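PDB 4DNH: uncharacterized protein from Sinorhizobium meliloti, which is of unknown function but folds as a TIM barrel and is probably related to the dihydrodipicolinate synthase family, so it may be an enzyme. Local coordinates for residues R70-G75 against A105-R110; A39-V44 against A66-L71. All blocks are in the same frame, centred on the assembly; numbering follows the deposited sequence.

Contact 1: R70-G75 against A105-R110; sequences RLWDLG and AEARGR
Trp-72 and Asp-73, at the end of helix 61-73, meet Glu-106 and Ala-107, in the last turn of helix 93-108, and Arg-110 just after it, in a helix-to-helix contact on the outer layer of the TIM barrel, apolar on its inner side and ionic on its outer one. The indole does the bridging. Its six-membered ring reaches the second helix with Trp-72 CH2 3.9 Å from Ala-107 CB, while Glu-106 CB comes up at the ring edge, near the plane of the indole. On the inner side the Trp-72 side chain also touches Val-78 and Ile-115 on two barrel strands, and NE1 is hydrogen-bonded to Leu-114 O, which fixes the rotation of the indole.

Arg-110 comes back across the gap just past its helix. A bend at chi3 (82°) turns the end of the chain so that Arg-110 CD lies 3.5 Å from Trp-72 CE3 and the guanidinium spreads over Trp-72 CB, which sits 3.4 Å above the centre of its plane. The planes of guanidinium and indole are 54° apart, so the two are not stacked. At the guanidinium edge waits Asp-73: Arg-110 NH2 makes a salt bridge with Asp-73 OD1 at 2.6 Å, nearly in the guanidinium plane and on the anti side of the carboxylate, and Arg-110 NH1 adds a weak bond of 3.1 Å to that oxygen. Asp-112 pairs with Arg-110 NE, and His-69 bonds both Arg-110 NH1 and Glu-106 OE1.

The carboxylates of Asp-73 and Asp-112 balance the arginine's charge and probably hold the guanidinium's orientation over Trp-72 CB, so that one arginine ties the two helix ends together by ionic and apolar contact at once.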
loop_
_atom_site.group_PDB
_atom_site.type_symbol
_atom_site.label_atom_id
_atom_site.label_comp_id
_atom_site.label_asym_id
_atom_site.label_seq_id
_atom_site.Cartn_x
_atom_site.Cartn_y
_atom_site.Cartn_z
ATOM N N ARG A 70 -7.157 7.004 12.015
ATOM C CA ARG A 70 -6.671 5.818 12.724
ATOM C C ARG A 70 -5.174 5.630 12.489
ATOM O O ARG A 70 -4.422 5.323 13.435
ATOM C CB ARG A 70 -7.433 4.566 12.270
ATOM C CG ARG A 70 -7.191 3.310 13.094
ATOM C CD ARG A 70 -7.949 2.146 12.470
ATOM N NE ARG A 70 -7.391 0.811 12.732
ATOM C CZ ARG A 70 -7.577 0.121 13.859
ATOM N NH1 ARG A 70 -8.292 0.650 14.865
ATOM N NH2 ARG A 70 -7.037 -1.092 13.990
ATOM N N LEU A 71 -4.737 5.826 11.241
ATOM C CA LEU A 71 -3.316 5.649 10.911
ATOM C C LEU A 71 -2.485 6.749 11.541
ATOM O O LEU A 71 -1.472 6.477 12.170
ATOM C CB LEU A 71 -3.047 5.558 9.397
ATOM C CG LEU A 71 -3.566 4.352 8.611
ATOM C CD1 LEU A 71 -3.284 4.539 7.122
ATOM C CD2 LEU A 71 -2.981 3.035 9.095
ATOM N N TRP A 72 -2.915 7.993 11.379
ATOM C CA TRP A 72 -2.218 9.101 12.037
ATOM C C TRP A 72 -2.124 8.931 13.523
ATOM O O TRP A 72 -1.070 9.215 14.084
ATOM C CB TRP A 72 -2.807 10.434 11.651
ATOM C CG TRP A 72 -2.585 10.756 10.196
ATOM C CD1 TRP A 72 -1.445 10.504 9.437
ATOM C CD2 TRP A 72 -3.521 11.414 9.270
ATOM N NE1 TRP A 72 -1.606 10.946 8.149
ATOM C CE2 TRP A 72 -2.825 11.501 7.977
ATOM C CE3 TRP A 72 -4.820 11.924 9.376
ATOM C CZ2 TRP A 72 -3.419 12.076 6.858
ATOM C CZ3 TRP A 72 -5.410 12.496 8.238
ATOM C CH2 TRP A 72 -4.723 12.567 7.010
ATOM N N ASP A 73 -3.191 8.420 14.150
ATOM C CA ASP A 73 -3.243 8.173 15.618
ATOM C C ASP A 73 -2.162 7.221 16.077
ATOM O O ASP A 73 -1.620 7.376 17.169
ATOM C CB ASP A 73 -4.587 7.558 16.047
ATOM C CG ASP A 73 -5.729 8.567 16.072
ATOM O OD1 ASP A 73 -5.480 9.785 15.961
ATOM O OD2 ASP A 73 -6.896 8.128 16.196
ATOM N N LEU A 74 -1.873 6.223 15.241
ATOM C CA LEU A 74 -0.870 5.213 15.544
ATOM C C LEU A 74 0.543 5.659 15.157
ATOM O O LEU A 74 1.513 4.910 15.342
ATOM C CB LEU A 74 -1.220 3.888 14.862
ATOM C CG LEU A 74 -2.488 3.173 15.348
ATOM C CD1 LEU A 74 -2.899 2.112 14.345
ATOM C CD2 LEU A 74 -2.344 2.542 16.726
ATOM N N GLY A 75 0.654 6.870 14.619
ATOM C CA GLY A 75 1.946 7.430 14.250
ATOM C C GLY A 75 2.403 7.110 12.846
ATOM O O GLY A 75 3.448 7.603 12.422
ATOM N N ALA A 105 -6.773 18.021 3.385
ATOM C CA ALA A 105 -7.551 18.905 4.255
ATOM C C ALA A 105 -7.681 18.316 5.650
ATOM O O ALA A 105 -7.596 19.050 6.620
ATOM C CB ALA A 105 -8.916 19.211 3.662
ATOM N N GLU A 106 -7.861 17.000 5.763
ATOM C CA GLU A 106 -7.904 16.379 7.093
ATOM C C GLU A 106 -6.562 16.553 7.783
ATOM O O GLU A 106 -6.518 16.955 8.944
ATOM C CB GLU A 106 -8.269 14.888 7.042
ATOM C CG GLU A 106 -9.719 14.571 6.714
ATOM C CD GLU A 106 -10.722 15.238 7.636
ATOM O OE1 GLU A 106 -10.532 15.216 8.869
ATOM O OE2 GLU A 106 -11.709 15.786 7.117
ATOM N N ALA A 107 -5.484 16.277 7.047
ATOM C CA ALA A 107 -4.101 16.363 7.537
ATOM C C ALA A 107 -3.747 17.708 8.167
ATOM O O ALA A 107 -3.237 17.756 9.288
ATOM C CB ALA A 107 -3.123 16.048 6.413
ATOM N N ARG A 108 -4.004 18.794 7.436
ATOM C CA ARG A 108 -3.742 20.136 7.938
ATOM C C ARG A 108 -4.530 20.423 9.225
ATOM O O ARG A 108 -4.208 21.366 9.962
ATOM C CB ARG A 108 -4.073 21.190 6.881
ATOM C CG ARG A 108 -3.145 21.212 5.676
ATOM C CD ARG A 108 -3.466 22.405 4.777
ATOM N NE ARG A 108 -4.872 22.430 4.366
ATOM C CZ ARG A 108 -5.353 21.863 3.258
ATOM N NH1 ARG A 108 -4.548 21.224 2.413
ATOM N NH2 ARG A 108 -6.649 21.934 2.991
ATOM N N GLY A 109 -5.557 19.609 9.476
ATOM C CA GLY A 109 -6.383 19.710 10.671
ATOM C C GLY A 109 -5.809 19.010 11.886
ATOM O O GLY A 109 -6.449 18.951 12.923
ATOM N N ARG A 110 -4.593 18.499 11.759
ATOM C CA ARG A 110 -3.958 17.714 12.808
ATOM C C ARG A 110 -2.524 18.177 12.970
ATOM O O ARG A 110 -1.897 18.546 11.978
ATOM C CB ARG A 110 -3.904 16.244 12.408
ATOM C CG ARG A 110 -5.159 15.438 12.661
ATOM C CD ARG A 110 -4.888 13.994 12.239
ATOM N NE ARG A 110 -4.175 13.240 13.271
ATOM C CZ ARG A 110 -4.688 12.205 13.938
ATOM N NH1 ARG A 110 -5.906 11.757 13.662
ATOM N NH2 ARG A 110 -3.968 11.602 14.876
#

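Contact 2: A39-V44 against A66-L71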
loop_
_atom_site.group_PDB
_atom_site.type_symbol
_atom_site.label_atom_id
_atom_site.label_comp_id
_atom_site.label_asym_id
_atom_site.label_seq_id
_atom_site.Cartn_x
_atom_site.Cartn_y
_atom_site.Cartn_z
ATOM N N ALA A 39 1.598 3.754 5.790
ATOM C CA ALA A 39 0.681 2.748 5.314
ATOM C C ALA A 39 -0.013 3.249 4.034
ATOM O O ALA A 39 -0.502 4.386 3.973
ATOM C CB ALA A 39 -0.318 2.398 6.395
ATOM N N ALA A 40 -0.018 2.419 2.992
ATOM C CA ALA A 40 -0.808 2.721 1.802
ATOM C C ALA A 40 -2.249 2.339 2.134
ATOM O O ALA A 40 -2.545 1.161 2.332
ATOM C CB ALA A 40 -0.296 1.946 0.603
ATOM N N ALA A 41 -3.141 3.324 2.206
ATOM C CA ALA A 41 -4.435 3.092 2.817
ATOM C C ALA A 41 -5.528 2.782 1.799
ATOM O O ALA A 41 -5.561 3.352 0.700
ATOM C CB ALA A 41 -4.831 4.289 3.671
ATOM N N HIS A 42 -6.439 1.899 2.194
ATOM C CA HIS A 42 -7.519 1.425 1.331
ATOM C C HIS A 42 -8.661 2.411 1.312
ATOM O O HIS A 42 -8.682 3.366 2.100
ATOM C CB HIS A 42 -8.008 0.063 1.822
ATOM C CG HIS A 42 -8.757 0.127 3.125
ATOM N ND1 HIS A 42 -8.134 0.208 4.310
ATOM C CD2 HIS A 42 -10.124 0.137 3.398
ATOM C CE1 HIS A 42 -9.051 0.253 5.293
ATOM N NE2 HIS A 42 -10.266 0.216 4.731
ATOM N N VAL A 43 -9.622 2.166 0.419
ATOM C CA VAL A 43 -10.828 2.983 0.278
ATOM C C VAL A 43 -12.085 2.234 0.714
ATOM O O VAL A 43 -12.279 1.084 0.339
ATOM C CB VAL A 43 -11.014 3.440 -1.185
ATOM C CG1 VAL A 43 -12.364 4.137 -1.367
ATOM C CG2 VAL A 43 -9.892 4.380 -1.578
ATOM N N VAL A 44 -12.942 2.889 1.491
ATOM C CA VAL A 44 -14.245 2.342 1.834
ATOM C C VAL A 44 -15.300 2.731 0.789
ATOM O O VAL A 44 -15.595 3.932 0.588
ATOM C CB VAL A 44 -14.710 2.796 3.226
ATOM C CG1 VAL A 44 -16.018 2.093 3.633
ATOM C CG2 VAL A 44 -13.606 2.522 4.233
ATOM N N ALA A 66 -11.970 8.448 8.189
ATOM C CA ALA A 66 -11.803 7.921 9.550
ATOM C C ALA A 66 -10.612 6.972 9.624
ATOM O O ALA A 66 -9.917 6.921 10.630
ATOM C CB ALA A 66 -13.058 7.237 10.049
ATOM N N PHE A 67 -10.358 6.239 8.549
ATOM C CA PHE A 67 -9.221 5.316 8.550
ATOM C C PHE A 67 -7.851 6.014 8.434
ATOM O O PHE A 67 -6.888 5.568 9.029
ATOM C CB PHE A 67 -9.398 4.234 7.489
ATOM C CG PHE A 67 -8.358 3.178 7.548
ATOM C CD1 PHE A 67 -8.417 2.180 8.522
ATOM C CD2 PHE A 67 -7.300 3.177 6.635
ATOM C CE1 PHE A 67 -7.443 1.195 8.590
ATOM C CE2 PHE A 67 -6.329 2.196 6.703
ATOM C CZ PHE A 67 -6.399 1.206 7.682
ATOM N N ARG A 68 -7.757 7.093 7.667
ATOM C CA ARG A 68 -6.576 7.951 7.744
ATOM C C ARG A 68 -6.281 8.445 9.175
ATOM O O ARG A 68 -5.121 8.454 9.603
ATOM C CB ARG A 68 -6.704 9.124 6.784
ATOM C CG ARG A 68 -6.379 8.768 5.342
ATOM C CD ARG A 68 -7.596 8.264 4.586
ATOM N NE ARG A 68 -7.207 7.596 3.339
ATOM C CZ ARG A 68 -7.632 6.397 2.933
ATOM N NH1 ARG A 68 -8.502 5.704 3.676
ATOM N NH2 ARG A 68 -7.175 5.894 1.776
ATOM N N HIS A 69 -7.316 8.833 9.922
ATOM C CA HIS A 69 -7.120 9.300 11.304
ATOM C C HIS A 69 -6.632 8.209 12.212
ATOM O O HIS A 69 -5.771 8.449 13.085
ATOM C CB HIS A 69 -8.380 9.960 11.878
ATOM C CG HIS A 69 -8.694 11.304 11.268
ATOM N ND1 HIS A 69 -8.044 12.434 11.621
ATOM C CD2 HIS A 69 -9.621 11.673 10.292
ATOM C CE1 HIS A 69 -8.533 13.475 10.916
ATOM N NE2 HIS A 69 -9.499 13.007 10.100
ATOM N N ARG A 70 -7.157 7.004 12.015
ATOM C CA ARG A 70 -6.671 5.818 12.724
ATOM C C ARG A 70 -5.174 5.630 12.489
ATOM O O ARG A 70 -4.422 5.323 13.435
ATOM C CB ARG A 70 -7.433 4.566 12.270
ATOM C CG ARG A 70 -7.191 3.310 13.094
ATOM C CD ARG A 70 -7.949 2.146 12.470
ATOM N NE ARG A 70 -7.391 0.811 12.732
ATOM C CZ ARG A 70 -7.577 0.121 13.859
ATOM N NH1 ARG A 70 -8.292 0.650 14.865
ATOM N NH2 ARG A 70 -7.037 -1.092 13.990
ATOM N N LEU A 71 -4.737 5.826 11.241
ATOM C CA LEU A 71 -3.316 5.649 10.911
ATOM C C LEU A 71 -2.485 6.749 11.541
ATOM O O LEU A 71 -1.472 6.477 12.170
ATOM C CB LEU A 71 -3.047 5.558 9.397
ATOM C CG LEU A 71 -3.566 4.352 8.611
ATOM C CD1 LEU A 71 -3.284 4.539 7.122
ATOM C CD2 LEU A 71 -2.981 3.035 9.095
#
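Arg-68 reaches from helix 61-73 to the backbone just beyond strand 37-40 and holds His-42 O with two nitrogens. NH1 of Arg-68 donates to His-42 O at 2.8 Å, nearly along the C=O axis (173°), and NH2 of Arg-68 to the same His-42 O at 3.0 Å from above the carbonyl plane; the oxygen lies in the plane of the guanidinium. The chain gets there by a bend at chi2 (88°), which also brings one guanidinium face over Ala-41 CB, 3.4 Å from Arg-68 NH2.

The tightest packing is beside this grip. Phe-67 offers a face to the edge of His-42 in a T-shaped pair, with centroids 4.4 Å apart and planes at 58°. CE1 of His-42 stands over the middle of the phenyl ring, and Ala-41 CB lies at the ring's edge. Leu-71 CD1 fills in beyond, 3.7 Å from Ala-39 CB and 3.8 Å from Ala-41 CB. Ala-66, His-69 and Arg-70 take the partly exposed side of the helix, off 39-44, where His-69 and Arg-70 find other partners; every touching residue is buried.

A methionine in place of Arg-68 would probably leave His-42 O without its two donors and Glu-80 without its charged mate.

Glu-80, on strand 77-80, pairs with Arg-68 NE, and Thr-64 O takes a further bond from NH1. His-42 ND1 is hydrogen-bonded to Asp-280 of helix 278-281. The contact thus lies inside the beta-alpha-beta unit of strand 37-40, helix 61-73 and strand 77-80, where Val-78 also meets Leu-71. From outside the unit, Ala-283 of helix 283-294 touches Leu-71.

Both contacts use helix 61-73, share Arg-70 and Leu-71, and have centres about 10 Å apart. Along the chain, contact 2 opens at the first barrel strand, 37-40, and ends on the helix; contact 1 starts there and runs on past strand 77-80 to helix 93-108. The centre of contact 2 lies about 10 Å from the chain's centre, at the barrel wall; that of contact 1 lies about 17 Å out, between neighbouring helices. His-69, on the helical segment of contact 2, lies between them and touches both Glu-106 and Arg-110. Together they fasten one helix to its own strand and to its neighbour, joining the first two beta-alpha units of the eight-stranded barrel.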